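Local coordinates for protein H127A/Y244A mutant of alginate lyase AlyC3 in complex with dimannuronate (Psychromonas sp., PDB 7C8F) that probably degrades alginate by beta-elimination as a PL7-family lyase, captured here as an engineered double mutant holding dimannuronate, at residues Q56-D61 and L76-R81; I31-G36 and N40-A45; Y95-E100 and T121-A126. All coordinates share one frame; numbering follows the deposited sequence.

Contact 1. Residues Q56-D61 and L76-R81. With BEM (beta-D-mannopyranuronic acid), chain D.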
loop_
_atom_site.group_PDB
_atom_site.type_symbol
_atom_site.label_atom_id
_atom_site.label_comp_id
_atom_site.label_asym_id
_atom_site.label_seq_id
_atom_site.Cartn_x
_atom_site.Cartn_y
_atom_site.Cartn_z
ATOM N N GLN B 56 2.024 38.740 -9.733
ATOM C CA GLN B 56 2.996 39.247 -8.772
ATOM C C GLN B 56 3.664 38.138 -7.976
ATOM O O GLN B 56 4.761 38.348 -7.454
ATOM C CB GLN B 56 2.310 40.207 -7.796
ATOM C CG GLN B 56 1.003 39.663 -7.232
ATOM C CD GLN B 56 0.343 40.602 -6.240
ATOM O OE1 GLN B 56 1.014 41.253 -5.436
ATOM N NE2 GLN B 56 -0.983 40.678 -6.290
ATOM N N TYR B 57 3.030 36.970 -7.865
ATOM C CA TYR B 57 3.577 35.866 -7.083
ATOM C C TYR B 57 4.205 34.772 -7.942
ATOM O O TYR B 57 4.830 33.859 -7.391
ATOM C CB TYR B 57 2.487 35.229 -6.209
ATOM C CG TYR B 57 1.875 36.146 -5.170
ATOM C CD1 TYR B 57 2.607 36.579 -4.074
ATOM C CD2 TYR B 57 0.555 36.566 -5.282
ATOM C CE1 TYR B 57 2.044 37.413 -3.121
ATOM C CE2 TYR B 57 -0.016 37.399 -4.336
ATOM C CZ TYR B 57 0.732 37.818 -3.256
ATOM O OH TYR B 57 0.165 38.645 -2.311
ATOM N N PHE B 58 4.069 34.845 -9.267
ATOM C CA PHE B 58 4.530 33.792 -10.174
ATOM C C PHE B 58 4.923 34.487 -11.474
ATOM O O PHE B 58 4.054 34.843 -12.281
ATOM C CB PHE B 58 3.440 32.746 -10.413
ATOM C CG PHE B 58 3.840 31.655 -11.384
ATOM C CD1 PHE B 58 4.767 30.685 -11.014
ATOM C CD2 PHE B 58 3.307 31.608 -12.662
ATOM C CE1 PHE B 58 5.145 29.689 -11.903
ATOM C CE2 PHE B 58 3.683 30.609 -13.551
ATOM C CZ PHE B 58 4.605 29.650 -13.169
ATOM N N TYR B 59 6.219 34.657 -11.690
ATOM C CA TYR B 59 6.689 35.402 -12.848
ATOM C C TYR B 59 8.151 35.068 -13.081
ATOM O O TYR B 59 8.802 34.415 -12.254
ATOM C CB TYR B 59 6.488 36.914 -12.648
ATOM C CG TYR B 59 7.292 37.507 -11.499
ATOM C CD1 TYR B 59 6.800 37.490 -10.198
ATOM C CD2 TYR B 59 8.534 38.087 -11.727
ATOM C CE1 TYR B 59 7.539 38.031 -9.146
ATOM C CE2 TYR B 59 9.276 38.636 -10.694
ATOM C CZ TYR B 59 8.772 38.603 -9.406
ATOM O OH TYR B 59 9.518 39.146 -8.378
ATOM N N VAL B 60 8.680 35.541 -14.203
ATOM C CA VAL B 60 10.106 35.482 -14.469
ATOM C C VAL B 60 10.663 36.890 -14.344
ATOM O O VAL B 60 10.112 37.838 -14.922
ATOM C CB VAL B 60 10.422 34.853 -15.836
ATOM C CG1 VAL B 60 11.858 35.110 -16.202
ATOM C CG2 VAL B 60 10.178 33.350 -15.781
ATOM N N ASP B 61 11.720 37.032 -13.553
ATOM C CA ASP B 61 12.404 38.312 -13.441
ATOM C C ASP B 61 13.144 38.588 -14.743
ATOM O O ASP B 61 14.013 37.812 -15.151
ATOM C CB ASP B 61 13.381 38.256 -12.272
ATOM C CG ASP B 61 14.091 39.579 -12.048
ATOM O OD1 ASP B 61 15.073 39.848 -12.763
ATOM O OD2 ASP B 61 13.658 40.340 -11.164
ATOM N N LEU B 76 -0.127 28.349 3.164
ATOM C CA LEU B 76 -0.452 28.638 1.778
ATOM C C LEU B 76 0.725 28.258 0.880
ATOM O O LEU B 76 1.867 28.121 1.331
ATOM C CB LEU B 76 -0.856 30.106 1.593
ATOM C CG LEU B 76 -2.152 30.532 2.302
ATOM C CD1 LEU B 76 -2.644 31.889 1.795
ATOM C CD2 LEU B 76 -3.244 29.481 2.127
ATOM N N ARG B 77 0.431 28.052 -0.399
ATOM C CA ARG B 77 1.450 27.495 -1.277
ATOM C C ARG B 77 1.329 28.075 -2.674
ATOM O O ARG B 77 0.317 28.677 -3.049
ATOM C CB ARG B 77 1.420 25.957 -1.283
ATOM C CG ARG B 77 0.038 25.329 -1.338
ATOM C CD ARG B 77 0.011 23.935 -0.686
ATOM N NE ARG B 77 1.230 23.163 -0.932
ATOM C CZ ARG B 77 1.972 22.609 0.023
ATOM N NH1 ARG B 77 1.614 22.725 1.296
ATOM N NH2 ARG B 77 3.069 21.927 -0.292
ATOM N N ASN B 78 2.390 27.866 -3.449
ATOM C CA ASN B 78 2.479 28.357 -4.818
ATOM C C ASN B 78 3.488 27.449 -5.524
ATOM O O ASN B 78 4.698 27.617 -5.352
ATOM C CB ASN B 78 2.925 29.809 -4.821
ATOM C CG ASN B 78 3.154 30.344 -6.216
ATOM O OD1 ASN B 78 2.850 29.683 -7.207
ATOM N ND2 ASN B 78 3.686 31.565 -6.301
ATOM N N GLU B 79 2.987 26.479 -6.283
ATOM C CA GLU B 79 3.844 25.413 -6.768
ATOM C C GLU B 79 3.463 24.984 -8.170
ATOM O O GLU B 79 2.278 24.920 -8.515
ATOM C CB GLU B 79 3.724 24.159 -5.882
ATOM C CG GLU B 79 4.247 24.348 -4.463
ATOM C CD GLU B 79 3.779 23.259 -3.522
ATOM O OE1 GLU B 79 2.573 22.910 -3.538
ATOM O OE2 GLU B 79 4.629 22.750 -2.768
ATOM N N VAL B 80 4.472 24.670 -8.969
ATOM C CA VAL B 80 4.272 23.912 -10.198
ATOM C C VAL B 80 4.217 22.434 -9.830
ATOM O O VAL B 80 5.091 21.929 -9.112
ATOM C CB VAL B 80 5.407 24.199 -11.193
ATOM C CG1 VAL B 80 5.467 23.144 -12.272
ATOM C CG2 VAL B 80 5.238 25.589 -11.823
ATOM N N ARG B 81 3.185 21.739 -10.310
ATOM C CA ARG B 81 2.918 20.338 -9.995
ATOM C C ARG B 81 3.081 19.553 -11.288
ATOM O O ARG B 81 2.274 19.706 -12.213
ATOM C CB ARG B 81 1.517 20.174 -9.395
ATOM C CG ARG B 81 1.181 18.781 -8.847
ATOM C CD ARG B 81 0.646 17.823 -9.921
ATOM N NE ARG B 81 -0.157 16.748 -9.320
ATOM C CZ ARG B 81 -0.032 15.448 -9.568
ATOM N NH1 ARG B 81 -0.850 14.579 -8.961
ATOM N NH2 ARG B 81 0.855 14.995 -10.451
HETATM C C1 BEM D . -1.454 18.171 1.997
HETATM C C2 BEM D . -1.526 17.032 2.998
HETATM O O2 BEM D . -0.929 15.870 2.454
HETATM C C3 BEM D . -0.860 17.433 4.288
HETATM O O3 BEM D . -0.799 16.350 5.162
HETATM C C4 BEM D . 0.533 17.997 4.050
HETATM O O4 BEM D . 0.953 18.645 5.247
HETATM C C5 BEM D . 0.501 19.034 2.951
HETATM O O5 BEM D . -0.137 18.581 1.781
HETATM C C6 BEM D . 1.911 19.310 2.611
HETATM O O6B BEM D . 2.399 18.735 1.639
HETATM O O6A BEM D . 2.477 20.223 3.188
HETATM O O1 BEM D . -1.924 17.765 0.726
#
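Asn78 reaches out from its strand to the carbonyl of Tyr57, and this amide makes the only hydrogen bond between the two segments. Its CG stands anti to the backbone N (chi1 175°), which carries ND2 to within 2.8 Å of Tyr57 O. The N-H...O angle is only 121°, so the bond is weak; the stronger partner of ND2 is Lys70 O. ND2 also lies 3.9 Å from Tyr57 CB, whose ring then leads away. Asn78 OD1 is buried without a hydrogen-bond partner in the model and lies obliquely to the Phe58 ring. Next to this polar link, Phe58 and Val80 cross at about a right angle, CE1 of Phe58 approaching CG2 of Val80 at 4.1 Å in one of the two valine conformers. The contact lies inside the beta-sandwich of the PL7 fold, strand 58-60 in one sheet and strand 77-82 in the other. Arg77-Val80 (Arg-Asn-Glu-Val) is consistent with the family's R(S/T/N)EL motif, and its alternation matters: Asn78 points inward, whereas Arg77 faces the glycan and Glu79, pointing away from 56-61, holds it. Arg77 grips Glu79 side-on, with NE to OE1 at 2.9 Å (165°) and NH2 to OE2 at 3.0 Å, OE1 lying in the guanidinium plane. Lys239 makes a further salt bridge to Glu79 OE1. With its guanidinium so held, Arg77 donates from NH1 to O6A of the mannuronate carboxylate at 3.3 Å.

Contact 2. Residues I31-G36 and N40-A45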
loop_
_atom_site.group_PDB
_atom_site.type_symbol
_atom_site.label_atom_id
_atom_site.label_comp_id
_atom_site.label_asym_id
_atom_site.label_seq_id
_atom_site.Cartn_x
_atom_site.Cartn_y
_atom_site.Cartn_z
ATOM N N ILE B 31 -1.863 27.209 -6.838
ATOM C CA ILE B 31 -1.552 28.405 -6.098
ATOM C C ILE B 31 -2.688 28.926 -5.245
ATOM O O ILE B 31 -3.787 28.959 -5.655
ATOM C CB ILE B 31 -1.080 29.482 -7.098
ATOM C CG1 ILE B 31 -0.636 30.766 -6.425
ATOM C CG2 ILE B 31 -2.127 29.749 -8.151
ATOM C CD1 ILE B 31 0.034 31.699 -7.366
ATOM N N SER B 32 -2.357 29.314 -4.038
ATOM C CA SER B 32 -3.309 29.858 -3.129
ATOM C C SER B 32 -3.605 31.314 -3.460
ATOM O O SER B 32 -2.806 31.998 -3.988
ATOM C CB SER B 32 -2.688 29.842 -1.737
ATOM O OG SER B 32 -2.455 28.561 -1.269
ATOM N N ASP B 33 -4.803 31.731 -3.104
ATOM C CA ASP B 33 -5.214 33.114 -3.165
ATOM C C ASP B 33 -4.707 33.552 -1.781
ATOM O O ASP B 33 -5.169 33.101 -0.803
ATOM C CB ASP B 33 -6.727 33.214 -3.270
ATOM C CG ASP B 33 -7.258 34.622 -3.072
ATOM O OD1 ASP B 33 -6.532 35.523 -2.756
ATOM O OD2 ASP B 33 -8.449 34.755 -3.228
ATOM N N ALA B 34 -3.710 34.406 -1.780
ATOM C CA ALA B 34 -3.094 34.827 -0.524
ATOM C C ALA B 34 -4.115 35.427 0.433
ATOM O O ALA B 34 -3.947 35.333 1.652
ATOM C CB ALA B 34 -1.955 35.810 -0.795
ATOM N N GLU B 35 -5.183 36.031 -0.092
ATOM C CA GLU B 35 -6.206 36.653 0.738
ATOM C C GLU B 35 -7.538 35.908 0.696
ATOM O O GLU B 35 -8.578 36.463 1.062
ATOM C CB GLU B 35 -6.328 38.141 0.415
ATOM C CG GLU B 35 -5.073 38.875 0.869
ATOM C CD GLU B 35 -5.045 40.328 0.494
ATOM O OE1 GLU B 35 -6.060 40.820 -0.029
ATOM O OE2 GLU B 35 -4.000 40.974 0.726
ATOM N N GLY B 36 -7.486 34.649 0.340
ATOM C CA GLY B 36 -8.655 33.835 0.353
ATOM C C GLY B 36 -8.701 33.015 1.639
ATOM O O GLY B 36 -7.949 33.220 2.514
ATOM N N ASN B 40 -6.576 27.546 1.147
ATOM C CA ASN B 40 -7.175 27.511 -0.176
ATOM C C ASN B 40 -6.196 27.236 -1.307
ATOM O O ASN B 40 -5.023 27.471 -1.149
ATOM C CB ASN B 40 -7.963 28.796 -0.487
ATOM C CG ASN B 40 -7.089 29.920 -1.009
ATOM O OD1 ASN B 40 -6.778 29.987 -2.186
ATOM N ND2 ASN B 40 -6.669 30.770 -0.131
ATOM N N LYS B 41 -6.741 26.797 -2.431
ATOM C CA LYS B 41 -5.919 26.505 -3.596
ATOM C C LYS B 41 -6.657 26.577 -4.927
ATOM O O LYS B 41 -7.704 26.053 -5.069
ATOM C CB LYS B 41 -5.301 25.119 -3.442
ATOM C CG LYS B 41 -4.093 24.878 -4.298
ATOM C CD LYS B 41 -3.171 23.885 -3.621
ATOM C CE LYS B 41 -3.745 22.488 -3.749
ATOM N NZ LYS B 41 -3.016 21.473 -2.957
ATOM N N GLU B 42 -6.065 27.240 -5.890
ATOM C CA GLU B 42 -6.597 27.373 -7.224
ATOM C C GLU B 42 -5.647 26.706 -8.190
ATOM O O GLU B 42 -4.490 26.630 -7.953
ATOM C CB GLU B 42 -6.741 28.811 -7.582
ATOM C CG GLU B 42 -7.726 29.519 -6.705
ATOM C CD GLU B 42 -8.167 30.825 -7.280
ATOM O OE1 GLU B 42 -8.473 30.901 -8.461
ATOM O OE2 GLU B 42 -8.256 31.765 -6.525
ATOM N N TYR B 43 -6.201 26.229 -9.278
ATOM C CA TYR B 43 -5.487 25.505 -10.286
ATOM C C TYR B 43 -5.511 26.206 -11.611
ATOM O O TYR B 43 -6.522 26.676 -12.014
ATOM C CB TYR B 43 -6.120 24.115 -10.410
ATOM C CG TYR B 43 -6.193 23.353 -9.122
ATOM C CD1 TYR B 43 -7.199 23.562 -8.204
ATOM C CD2 TYR B 43 -5.254 22.417 -8.826
ATOM C CE1 TYR B 43 -7.237 22.845 -7.047
ATOM C CE2 TYR B 43 -5.289 21.701 -7.682
ATOM C CZ TYR B 43 -6.283 21.924 -6.787
ATOM O OH TYR B 43 -6.257 21.211 -5.656
ATOM N N PHE B 44 -4.380 26.250 -12.287
ATOM C CA PHE B 44 -4.249 26.863 -13.602
ATOM C C PHE B 44 -3.363 25.985 -14.467
ATOM O O PHE B 44 -2.602 25.152 -13.964
ATOM C CB PHE B 44 -3.687 28.281 -13.512
ATOM C CG PHE B 44 -4.496 29.185 -12.626
ATOM C CD1 PHE B 44 -5.665 29.769 -13.093
ATOM C CD2 PHE B 44 -4.107 29.429 -11.321
ATOM C CE1 PHE B 44 -6.421 30.593 -12.275
ATOM C CE2 PHE B 44 -4.856 30.254 -10.497
ATOM C CZ PHE B 44 -6.016 30.835 -10.976
ATOM N N ALA B 45 -3.465 26.176 -15.780
ATOM C CA ALA B 45 -2.692 25.382 -16.724
ATOM C C ALA B 45 -2.898 23.885 -16.505
ATOM O O ALA B 45 -1.955 23.088 -16.540
ATOM C CB ALA B 45 -1.212 25.764 -16.697
#
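Two straight hydrogen bonds tie the side-chain amide of Asn40 to the backbone of Asp33. Asn40 OD1 accepts from Asp33 N at 2.8 Å, on an in-plane lone pair, while Asn40 ND2 donates to Asp33 O at 2.9 Å. A chi1 of 84°, placing CG between the backbone N and the carbonyl carbon, brings the amide alongside Asp33. Asp33 O accepts a second hydrogen bond, from Gly36 N, closing a type I turn, and Asn40 ND2 also serves Lys37 O. Ser32 OG gives its hydrogen to Asn40 O at 2.8 Å, nearly in line with the carbonyl, and is itself bonded to Arg77 N. Asp33 OD1 receives Glu35 N at 3.0 Å in an Asx turn. With an alanine here in place of Asn40, the N-H and the carbonyl of Asp33 would probably lose their side-chain mate, and the turn would be tied less firmly to 40-45. Ahead of the turn, Ile31 and Glu42 form an antiparallel hydrogen-bonded pair, with Ile31 N to Glu42 O at 2.9 Å and the reciprocal bond equally long. There Ile31 CG2 sits at the edge of the Phe44 ring, 3.6 Å from CE2. The carboxylates of Asp33 and Glu42 come near each other, but Asn1 N and Val2 N bind them weakly and may ease that repulsion. Side-chain bonds thus continue the backbone pairing past its last bridge, the Asn40 amide meeting Asp33 much as a backbone partner would.

Contact 3. Residues Y95-E100 and T121-A126. With BEM (beta-D-mannopyranuronic acid), chain D.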
loop_
_atom_site.group_PDB
_atom_site.type_symbol
_atom_site.label_atom_id
_atom_site.label_comp_id
_atom_site.label_asym_id
_atom_site.label_seq_id
_atom_site.Cartn_x
_atom_site.Cartn_y
_atom_site.Cartn_z
ATOM N N TYR B 95 12.852 9.142 -12.688
ATOM C CA TYR B 95 12.232 10.450 -12.847
ATOM C C TYR B 95 13.062 11.477 -12.099
ATOM O O TYR B 95 13.362 11.279 -10.915
ATOM C CB TYR B 95 10.788 10.420 -12.327
ATOM C CG TYR B 95 10.000 9.364 -13.065
ATOM C CD1 TYR B 95 9.955 8.058 -12.610
ATOM C CD2 TYR B 95 9.363 9.662 -14.266
ATOM C CE1 TYR B 95 9.277 7.078 -13.307
ATOM C CE2 TYR B 95 8.680 8.686 -14.970
ATOM C CZ TYR B 95 8.645 7.394 -14.481
ATOM O OH TYR B 95 7.958 6.400 -15.159
ATOM N N THR B 96 13.456 12.549 -12.784
ATOM C CA THR B 96 14.409 13.503 -12.229
ATOM C C THR B 96 13.858 14.918 -12.267
ATOM O O THR B 96 13.362 15.377 -13.298
ATOM C CB THR B 96 15.761 13.456 -12.952
ATOM O OG1 THR B 96 16.319 12.141 -12.834
ATOM C CG2 THR B 96 16.726 14.463 -12.323
ATOM N N LEU B 97 13.954 15.608 -11.140
ATOM C CA LEU B 97 13.636 17.019 -11.033
ATOM C C LEU B 97 14.945 17.723 -10.710
ATOM O O LEU B 97 15.621 17.369 -9.738
ATOM C CB LEU B 97 12.620 17.258 -9.916
ATOM C CG LEU B 97 12.062 18.672 -9.832
ATOM C CD1 LEU B 97 11.076 18.900 -11.002
ATOM C CD2 LEU B 97 11.403 18.907 -8.461
ATOM N N SER B 98 15.296 18.682 -11.528
ATOM C CA SER B 98 16.518 19.435 -11.355
ATOM C C SER B 98 16.226 20.893 -11.189
ATOM O O SER B 98 15.551 21.458 -11.978
ATOM C CB SER B 98 17.429 19.263 -12.562
ATOM O OG SER B 98 17.718 17.941 -12.815
ATOM N N ALA B 99 16.791 21.481 -10.151
ATOM C CA ALA B 99 16.595 22.862 -9.883
ATOM C C ALA B 99 17.846 23.573 -9.391
ATOM O O ALA B 99 18.723 22.974 -8.913
ATOM C CB ALA B 99 15.509 23.001 -8.832
ATOM N N GLU B 100 17.856 24.883 -9.561
ATOM C CA GLU B 100 18.870 25.760 -8.985
ATOM C C GLU B 100 18.039 26.822 -8.295
ATOM O O GLU B 100 17.290 27.478 -8.907
ATOM C CB GLU B 100 19.838 26.339 -9.976
ATOM C CG GLU B 100 20.731 25.301 -10.572
ATOM C CD GLU B 100 21.632 25.816 -11.665
ATOM O OE1 GLU B 100 21.500 26.995 -12.003
ATOM O OE2 GLU B 100 22.431 25.022 -12.145
ATOM N N THR B 121 9.152 25.116 2.285
ATOM C CA THR B 121 9.344 23.940 1.444
ATOM C C THR B 121 9.349 24.394 0.001
ATOM O O THR B 121 8.424 25.084 -0.424
ATOM C CB THR B 121 8.201 22.950 1.658
ATOM O OG1 THR B 121 8.202 22.533 3.027
ATOM C CG2 THR B 121 8.334 21.728 0.727
ATOM N N PHE B 122 10.391 24.029 -0.748
ATOM C CA PHE B 122 10.504 24.479 -2.131
ATOM C C PHE B 122 10.670 23.367 -3.162
ATOM O O PHE B 122 10.540 23.643 -4.361
ATOM C CB PHE B 122 11.589 25.571 -2.282
ATOM C CG PHE B 122 12.961 25.133 -1.867
ATOM C CD1 PHE B 122 13.384 25.263 -0.547
ATOM C CD2 PHE B 122 13.825 24.595 -2.798
ATOM C CE1 PHE B 122 14.657 24.845 -0.157
ATOM C CE2 PHE B 122 15.097 24.186 -2.429
ATOM C CZ PHE B 122 15.519 24.309 -1.096
ATOM N N LEU B 123 10.920 22.127 -2.745
ATOM C CA LEU B 123 10.848 20.974 -3.635
ATOM C C LEU B 123 10.173 19.856 -2.874
ATOM O O LEU B 123 10.396 19.709 -1.667
ATOM C CB LEU B 123 12.232 20.493 -4.080
ATOM C CG LEU B 123 13.115 21.545 -4.761
ATOM C CD1 LEU B 123 14.560 21.087 -4.814
ATOM C CD2 LEU B 123 12.609 21.839 -6.174
ATOM N N GLN B 124 9.364 19.049 -3.563
ATOM C CA GLN B 124 8.624 17.999 -2.882
ATOM C C GLN B 124 8.443 16.803 -3.808
ATOM O O GLN B 124 8.287 16.956 -5.021
ATOM C CB GLN B 124 7.273 18.545 -2.393
ATOM C CG GLN B 124 6.446 17.624 -1.512
ATOM C CD GLN B 124 5.422 18.390 -0.680
ATOM O OE1 GLN B 124 5.767 19.341 0.023
ATOM N NE2 GLN B 124 4.164 17.977 -0.755
ATOM N N VAL B 125 8.450 15.611 -3.216
ATOM C CA VAL B 125 7.911 14.416 -3.854
ATOM C C VAL B 125 6.717 14.015 -3.007
ATOM O O VAL B 125 6.878 13.660 -1.829
ATOM C CB VAL B 125 8.927 13.265 -3.933
ATOM C CG1 VAL B 125 8.285 12.031 -4.596
ATOM C CG2 VAL B 125 10.199 13.675 -4.673
ATOM N N ALA B 126 5.521 14.086 -3.591
ATOM C CA ALA B 126 4.285 13.696 -2.928
ATOM C C ALA B 126 3.843 12.340 -3.454
ATOM O O ALA B 126 4.373 11.832 -4.442
ATOM C CB ALA B 126 3.191 14.721 -3.240
HETATM C C1 BEM D . -1.454 18.171 1.997
HETATM C C2 BEM D . -1.526 17.032 2.998
HETATM O O2 BEM D . -0.929 15.870 2.454
HETATM C C3 BEM D . -0.860 17.433 4.288
HETATM O O3 BEM D . -0.799 16.350 5.162
HETATM C C4 BEM D . 0.533 17.997 4.050
HETATM O O4 BEM D . 0.953 18.645 5.247
HETATM C C5 BEM D . 0.501 19.034 2.951
HETATM O O5 BEM D . -0.137 18.581 1.781
HETATM C C6 BEM D . 1.911 19.310 2.611
HETATM O O6B BEM D . 2.399 18.735 1.639
HETATM O O6A BEM D . 2.477 20.223 3.188
HETATM O O1 BEM D . -1.924 17.765 0.726
#
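Leu123 meets Leu97 and Ala99 across the interior of the protein through a single methyl. From its CB, which points toward 95-100, the chain turns with CG anti to the carbonyl carbon (chi1 -56°); neither CB nor CG comes within contact distance of the other segment. The fork at CG then divides the work. CD1 makes no close approach to Leu97 or Ala99, whereas CD2 drops between the two, 3.9 Å from Leu97 CD2 and 4.1 Å from Ala99 CB. The leucines cross at a slant, and no hydrogen bond joins the segments: what holds them together is apolar packing. Phe205, Ile207 and Phe255 pack around Leu123 as well, while Phe238 touches Leu97. Leu123 is part of a classic beta bulge, in which it and Phe122 both face Val145 of the neighbouring strand. The next residue, Gln124, points the other way, and in one of its two modelled conformers its extended chain delivers NE2 to O6B of the mannuronate at 3.1 Å, with an N-H...O angle of 150°. Pro139 O and Lys170 NZ also bond this sugar. One strand thus offers a leucine to the core and a glutamine to the substrate, as expected of the beta-sandwich of PL7 alginate lyases, where Gln124-Val125-Ala126 matches the family's Q(I/V)H motif with the histidine evidently replaced by the engineered alanine.

Overall arrangement
Along the chain contact 2 closes first, then contact 1, then contact 3. Contacts 1 and 3 each join the two antiparallel sheets of the sandwich, their centres 14 Å apart, while contact 2 lies at the margin of the curled sheet, in the connection between strands 27-31 and 42-44. Its centre is 10 Å from that of contact 1, with a probable hydrogen bond from Ser32 N to Arg77 O between them, and 20 Å from that of contact 3. Strands 77-82 and 119-129 flank 235-240 and 242-245, and through Arg77 and Gln124 they converge on one carboxylate of the bound sugar. Strands 77-82 and 119-129 thus each present one face to the core and the other to the glycan.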